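Exo-beta-1,3-glucanase (PDB 4PEY) hydrolyses laminarin and laminarioligosaccharides as an exo-acting beta-1,3-glucanase of glycoside hydrolase family 55, releasing glucose and laminaribiose. Local coordinates at residues Gln262-Asn276 / His284-Ile298. The protein carries 1 engineered substitution. Sequence-based numbering, arbitrary orientation.
Sequences QFYVVKPGATAETIN and HLLFTPGVYHVDQPI
Tyr264 and Val266 give their backbone N-H groups to the carbonyls of His284 and Leu286, and His284, Leu286 and Thr288 donate in turn to those of Gln262, Tyr264 and Val266, the ladder of two parallel strands, 263-266 and 284-287. At its far end Val266 O is gripped twice by one residue: besides Thr288 N, Thr288 OG1 donates in the carbonyl plane, on a lone pair, at 2.6 Å. The Tyr292 hydroxyl donates to Thr288 O (2.6 Å from OH) from above that carbonyl's plane. Asn276 ND2 reaches Pro297 O at 3.0 Å in a nearly straight bond (178°) lying in its own amide plane, while its OD1 accepts from Glu299 N. One water accepts from Ala272 N and Asp295 N, another from Glu273 N and Gln296 NE2.

Apolar contacts fill both sides of the ladder. His284 CB sits over the Phe263 ring, 3.5 Å from the centroid. On the opposite face Val266 lies alongside Phe287: CG1 is anti to the backbone N (chi1 -171°), which sets CG2 over the ring, while CG1 meets Tyr292 CE2 at 3.8 Å. A leucine in place of Tyr292 would probably leave Thr288 O without its hydroxyl donor and open a gap beside Val266 CG1. Ile275 CG2 packs on both Leu285 CD1 (3.7 Å) and Ile298 CG2, and Ala272 CB on Gln296 CG at 3.5 Å.

Strand 263-266, helix 272-280 and strand 284-287 form a local beta-alpha-beta unit, consistent with the start of the second parallel beta-helix domain of a family 55 enzyme, away from the sugar sites. The helix lies against the Leu285 and Phe287 face; Leu258 touches Phe263 and His284 on the other, and strand 306-309 pairs in parallel with strand 284-287 on its other edge.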
loop_
_atom_site.group_PDB
_atom_site.type_symbol
_atom_site.label_atom_id
_atom_site.label_comp_id
_atom_site.label_asym_id
_atom_site.label_seq_id
_atom_site.Cartn_x
_atom_site.Cartn_y
_atom_site.Cartn_z
ATOM N N GLN A 262 24.985 -0.228 -10.242
ATOM C CA GLN A 262 24.633 -1.628 -10.017
ATOM C C GLN A 262 23.147 -1.866 -10.285
ATOM O O GLN A 262 22.625 -2.954 -10.029
ATOM C CB GLN A 262 25.011 -2.055 -8.596
ATOM C CG GLN A 262 26.523 -2.128 -8.384
ATOM C CD GLN A 262 26.915 -2.461 -6.957
ATOM O OE1 GLN A 262 26.100 -2.940 -6.168
ATOM N NE2 GLN A 262 28.173 -2.204 -6.619
ATOM N N PHE A 263 22.480 -0.844 -10.821
ATOM C CA PHE A 263 21.072 -0.926 -11.211
ATOM C C PHE A 263 20.912 -0.831 -12.721
ATOM O O PHE A 263 21.542 0.015 -13.354
ATOM C CB PHE A 263 20.251 0.202 -10.568
ATOM C CG PHE A 263 19.911 -0.034 -9.132
ATOM C CD1 PHE A 263 20.870 0.117 -8.142
ATOM C CD2 PHE A 263 18.616 -0.383 -8.766
ATOM C CE1 PHE A 263 20.550 -0.095 -6.810
ATOM C CE2 PHE A 263 18.286 -0.603 -7.442
ATOM C CZ PHE A 263 19.253 -0.460 -6.460
ATOM N N TYR A 264 20.066 -1.686 -13.293
ATOM C CA TYR A 264 19.565 -1.444 -14.639
ATOM C C TYR A 264 18.474 -0.388 -14.533
ATOM O O TYR A 264 17.479 -0.588 -13.834
ATOM C CB TYR A 264 19.021 -2.726 -15.281
ATOM C CG TYR A 264 18.383 -2.509 -16.639
ATOM C CD1 TYR A 264 19.036 -1.794 -17.630
ATOM C CD2 TYR A 264 17.131 -3.034 -16.932
ATOM C CE1 TYR A 264 18.450 -1.602 -18.879
ATOM C CE2 TYR A 264 16.541 -2.843 -18.169
ATOM C CZ TYR A 264 17.202 -2.128 -19.139
ATOM O OH TYR A 264 16.618 -1.943 -20.375
ATOM N N VAL A 265 18.686 0.747 -15.188
ATOM C CA VAL A 265 17.734 1.847 -15.150
ATOM C C VAL A 265 16.720 1.626 -16.257
ATOM O O VAL A 265 17.008 1.847 -17.434
ATOM C CB VAL A 265 18.445 3.207 -15.299
ATOM C CG1 VAL A 265 17.445 4.356 -15.312
ATOM C CG2 VAL A 265 19.454 3.391 -14.167
ATOM N N VAL A 266 15.542 1.140 -15.867
ATOM C CA VAL A 266 14.504 0.764 -16.820
ATOM C C VAL A 266 13.773 2.006 -17.312
ATOM O O VAL A 266 13.318 2.829 -16.516
ATOM C CB VAL A 266 13.482 -0.216 -16.200
ATOM C CG1 VAL A 266 12.544 -0.759 -17.279
ATOM C CG2 VAL A 266 14.192 -1.353 -15.475
ATOM N N LYS A 267 13.679 2.136 -18.629
ATOM C CA LYS A 267 12.995 3.255 -19.255
ATOM C C LYS A 267 12.038 2.730 -20.323
ATOM O O LYS A 267 12.193 1.601 -20.786
ATOM C CB LYS A 267 14.022 4.240 -19.834
ATOM C CG LYS A 267 14.649 5.116 -18.754
ATOM C CD LYS A 267 15.720 6.055 -19.275
ATOM C CE LYS A 267 17.039 5.347 -19.427
ATOM N NZ LYS A 267 18.140 6.337 -19.607
ATOM N N PRO A 268 11.016 3.529 -20.681
ATOM C CA PRO A 268 10.052 3.142 -21.717
ATOM C C PRO A 268 10.731 2.534 -22.937
ATOM O O PRO A 268 11.710 3.095 -23.436
ATOM C CB PRO A 268 9.376 4.467 -22.065
ATOM C CG PRO A 268 9.390 5.210 -20.776
ATOM C CD PRO A 268 10.682 4.840 -20.094
ATOM N N GLY A 269 10.243 1.381 -23.379
ATOM C CA GLY A 269 10.850 0.676 -24.493
ATOM C C GLY A 269 11.523 -0.618 -24.072
ATOM O O GLY A 269 11.728 -1.510 -24.893
ATOM N N ALA A 270 11.874 -0.720 -22.793
ATOM C CA ALA A 270 12.526 -1.923 -22.281
ATOM C C ALA A 270 11.610 -3.132 -22.393
ATOM O O ALA A 270 10.409 -3.031 -22.162
ATOM C CB ALA A 270 12.953 -1.726 -20.834
ATOM N N THR A 271 12.184 -4.274 -22.753
ATOM C CA THR A 271 11.434 -5.521 -22.814
ATOM C C THR A 271 11.657 -6.344 -21.553
ATOM O O THR A 271 12.646 -6.157 -20.843
ATOM C CB THR A 271 11.836 -6.373 -24.033
ATOM O OG1 THR A 271 13.215 -6.748 -23.919
ATOM C CG2 THR A 271 11.622 -5.600 -25.325
ATOM N N ALA A 272 10.742 -7.264 -21.279
ATOM C CA ALA A 272 10.934 -8.182 -20.170
ATOM C C ALA A 272 12.190 -9.033 -20.391
ATOM O O ALA A 272 12.881 -9.371 -19.435
ATOM C CB ALA A 272 9.714 -9.062 -19.988
ATOM N N GLU A 273 12.492 -9.364 -21.646
ATOM C CA GLU A 273 13.715 -10.100 -21.951
ATOM C C GLU A 273 14.952 -9.351 -21.451
ATOM O O GLU A 273 15.840 -9.943 -20.834
ATOM C CB GLU A 273 13.836 -10.360 -23.456
ATOM C CG GLU A 273 14.994 -11.280 -23.830
ATOM C CD GLU A 273 15.062 -11.561 -25.324
ATOM O OE1 GLU A 273 13.996 -11.795 -25.933
ATOM O OE2 GLU A 273 16.180 -11.552 -25.887
ATOM N N THR A 274 15.016 -8.050 -21.714
ATOM C CA THR A 274 16.175 -7.268 -21.288
ATOM C C THR A 274 16.191 -7.106 -19.769
ATOM O O THR A 274 17.235 -7.252 -19.132
ATOM C CB THR A 274 16.206 -5.882 -21.956
ATOM O OG1 THR A 274 16.324 -6.039 -23.375
ATOM C CG2 THR A 274 17.391 -5.076 -21.459
ATOM N N ILE A 275 15.033 -6.813 -19.189
ATOM C CA ILE A 275 14.923 -6.686 -17.741
ATOM C C ILE A 275 15.378 -7.981 -17.059
ATOM O O ILE A 275 16.141 -7.957 -16.079
ATOM C CB ILE A 275 13.475 -6.343 -17.328
ATOM C CG1 ILE A 275 13.123 -4.918 -17.771
ATOM C CG2 ILE A 275 13.284 -6.504 -15.821
ATOM C CD1 ILE A 275 11.634 -4.632 -17.787
ATOM N N ASN A 276 14.937 -9.115 -17.597
ATOM C CA ASN A 276 15.307 -10.399 -17.014
ATOM C C ASN A 276 16.792 -10.701 -17.162
ATOM O O ASN A 276 17.415 -11.237 -16.240
ATOM C CB ASN A 276 14.466 -11.518 -17.626
ATOM C CG ASN A 276 13.024 -11.480 -17.144
ATOM O OD1 ASN A 276 12.702 -10.800 -16.161
ATOM N ND2 ASN A 276 12.151 -12.207 -17.824
ATOM N N HIS A 284 20.497 -4.854 -10.170
ATOM C CA HIS A 284 19.209 -4.547 -9.572
ATOM C C HIS A 284 18.360 -3.802 -10.596
ATOM O O HIS A 284 18.819 -3.541 -11.711
ATOM C CB HIS A 284 19.406 -3.725 -8.301
ATOM C CG HIS A 284 20.286 -4.396 -7.291
ATOM N ND1 HIS A 284 19.793 -5.255 -6.332
ATOM C CD2 HIS A 284 21.627 -4.359 -7.111
ATOM C CE1 HIS A 284 20.791 -5.704 -5.592
ATOM N NE2 HIS A 284 21.916 -5.181 -6.046
ATOM N N LEU A 285 17.120 -3.481 -10.230
ATOM C CA LEU A 285 16.193 -2.818 -11.150
ATOM C C LEU A 285 15.703 -1.497 -10.579
ATOM O O LEU A 285 15.204 -1.455 -9.458
ATOM C CB LEU A 285 14.988 -3.719 -11.450
ATOM C CG LEU A 285 15.306 -5.047 -12.150
ATOM C CD1 LEU A 285 14.052 -5.900 -12.266
ATOM C CD2 LEU A 285 15.921 -4.816 -13.528
ATOM N N LEU A 286 15.849 -0.426 -11.354
ATOM C CA LEU A 286 15.265 0.871 -11.022
ATOM C C LEU A 286 14.287 1.259 -12.115
ATOM O O LEU A 286 14.711 1.594 -13.226
ATOM C CB LEU A 286 16.348 1.948 -10.875
ATOM C CG LEU A 286 15.846 3.323 -10.420
ATOM C CD1 LEU A 286 15.378 3.264 -8.970
ATOM C CD2 LEU A 286 16.924 4.386 -10.604
ATOM N N PHE A 287 12.987 1.197 -11.816
ATOM C CA PHE A 287 11.973 1.547 -12.803
ATOM C C PHE A 287 11.709 3.048 -12.766
ATOM O O PHE A 287 11.128 3.570 -11.810
ATOM C CB PHE A 287 10.661 0.775 -12.569
ATOM C CG PHE A 287 10.762 -0.701 -12.834
ATOM C CD1 PHE A 287 11.261 -1.559 -11.868
ATOM C CD2 PHE A 287 10.347 -1.234 -14.050
ATOM C CE1 PHE A 287 11.348 -2.924 -12.108
ATOM C CE2 PHE A 287 10.440 -2.591 -14.293
ATOM C CZ PHE A 287 10.935 -3.436 -13.324
ATOM N N THR A 288 12.130 3.748 -13.810
ATOM C CA THR A 288 11.850 5.174 -13.910
ATOM C C THR A 288 10.351 5.345 -14.199
ATOM O O THR A 288 9.693 4.395 -14.641
ATOM C CB THR A 288 12.719 5.837 -15.002
ATOM O OG1 THR A 288 12.399 5.294 -16.289
ATOM C CG2 THR A 288 14.194 5.601 -14.714
ATOM N N PRO A 289 9.792 6.540 -13.934
ATOM C CA PRO A 289 8.334 6.688 -14.054
ATOM C C PRO A 289 7.843 6.487 -15.477
ATOM O O PRO A 289 8.304 7.149 -16.405
ATOM C CB PRO A 289 8.080 8.130 -13.592
ATOM C CG PRO A 289 9.323 8.511 -12.810
ATOM C CD PRO A 289 10.433 7.792 -13.501
ATOM N N GLY A 290 6.910 5.559 -15.638
ATOM C CA GLY A 290 6.336 5.284 -16.935
ATOM C C GLY A 290 5.451 4.067 -16.850
ATOM O O GLY A 290 5.238 3.524 -15.767
ATOM N N VAL A 291 4.939 3.647 -17.997
ATOM C CA VAL A 291 4.083 2.481 -18.084
ATOM C C VAL A 291 4.756 1.462 -18.986
ATOM O O VAL A 291 5.066 1.755 -20.153
ATOM C CB VAL A 291 2.683 2.844 -18.618
ATOM C CG1 VAL A 291 1.826 1.595 -18.782
ATOM C CG2 VAL A 291 2.002 3.840 -17.688
ATOM N N TYR A 292 4.966 0.269 -18.442
ATOM C CA TYR A 292 5.741 -0.781 -19.098
ATOM C C TYR A 292 4.903 -2.015 -19.414
ATOM O O TYR A 292 4.529 -2.747 -18.510
ATOM C CB TYR A 292 6.926 -1.182 -18.207
ATOM C CG TYR A 292 7.801 -0.017 -17.844
ATOM C CD1 TYR A 292 7.575 0.725 -16.683
ATOM C CD2 TYR A 292 8.838 0.367 -18.677
ATOM C CE1 TYR A 292 8.377 1.815 -16.363
ATOM C CE2 TYR A 292 9.637 1.443 -18.367
ATOM C CZ TYR A 292 9.407 2.163 -17.209
ATOM O OH TYR A 292 10.221 3.234 -16.923
ATOM N N HIS A 293 4.616 -2.248 -20.692
ATOM C CA HIS A 293 3.973 -3.494 -21.105
ATOM C C HIS A 293 5.020 -4.596 -21.193
ATOM O O HIS A 293 6.110 -4.379 -21.724
ATOM C CB HIS A 293 3.268 -3.338 -22.459
ATOM C CG HIS A 293 2.019 -2.518 -22.399
ATOM N ND1 HIS A 293 0.759 -3.079 -22.353
ATOM C CD2 HIS A 293 1.835 -1.176 -22.357
ATOM C CE1 HIS A 293 -0.147 -2.119 -22.288
ATOM N NE2 HIS A 293 0.481 -0.954 -22.294
ATOM N N VAL A 294 4.696 -5.777 -20.681
ATOM C CA VAL A 294 5.595 -6.921 -20.802
ATOM C C VAL A 294 4.859 -8.107 -21.444
ATOM O O VAL A 294 3.688 -8.351 -21.156
ATOM C CB VAL A 294 6.193 -7.333 -19.425
ATOM C CG1 VAL A 294 7.086 -6.231 -18.882
ATOM C CG2 VAL A 294 5.102 -7.687 -18.416
ATOM N N ASP A 295 5.535 -8.830 -22.335
ATOM C CA ASP A 295 4.898 -9.962 -23.008
ATOM C C ASP A 295 5.269 -11.294 -22.357
ATOM O O ASP A 295 4.815 -12.356 -22.780
ATOM C CB ASP A 295 5.246 -9.976 -24.500
ATOM C CG ASP A 295 6.715 -10.197 -24.767
ATOM O OD1 ASP A 295 7.533 -10.122 -23.828
ATOM O OD2 ASP A 295 7.057 -10.436 -25.945
ATOM N N GLN A 296 6.100 -11.216 -21.325
ATOM C CA GLN A 296 6.437 -12.372 -20.497
ATOM C C GLN A 296 6.705 -11.864 -19.084
ATOM O O GLN A 296 6.970 -10.676 -18.897
ATOM C CB GLN A 296 7.652 -13.124 -21.048
ATOM C CG GLN A 296 8.927 -12.308 -21.019
ATOM C CD GLN A 296 10.122 -13.055 -21.579
ATOM O OE1 GLN A 296 10.707 -13.906 -20.907
ATOM N NE2 GLN A 296 10.493 -12.736 -22.816
ATOM N N PRO A 297 6.633 -12.755 -18.081
ATOM C CA PRO A 297 6.858 -12.261 -16.716
ATOM C C PRO A 297 8.251 -11.682 -16.486
ATOM O O PRO A 297 9.240 -12.179 -17.030
ATOM C CB PRO A 297 6.667 -13.514 -15.853
ATOM C CG PRO A 297 5.801 -14.408 -16.671
ATOM C CD PRO A 297 6.197 -14.163 -18.090
ATOM N N ILE A 298 8.313 -10.622 -15.688
ATOM C CA ILE A 298 9.569 -10.188 -15.108
ATOM C C ILE A 298 9.935 -11.203 -14.037
ATOM O O ILE A 298 9.142 -11.471 -13.129
ATOM C CB ILE A 298 9.465 -8.765 -14.511
ATOM C CG1 ILE A 298 9.247 -7.745 -15.632
ATOM C CG2 ILE A 298 10.699 -8.429 -13.673
ATOM C CD1 ILE A 298 8.707 -6.411 -15.139
HETATM O O HOH W 1 24.757 -5.437 -6.006
HETATM O O HOH W 2 8.037 -1.948 -21.445
HETATM O O HOH W 3 8.270 -7.470 -23.051
HETATM O O HOH W 4 10.229 -9.816 -23.771
HETATM O O HOH W 5 13.644 -13.872 -20.161
#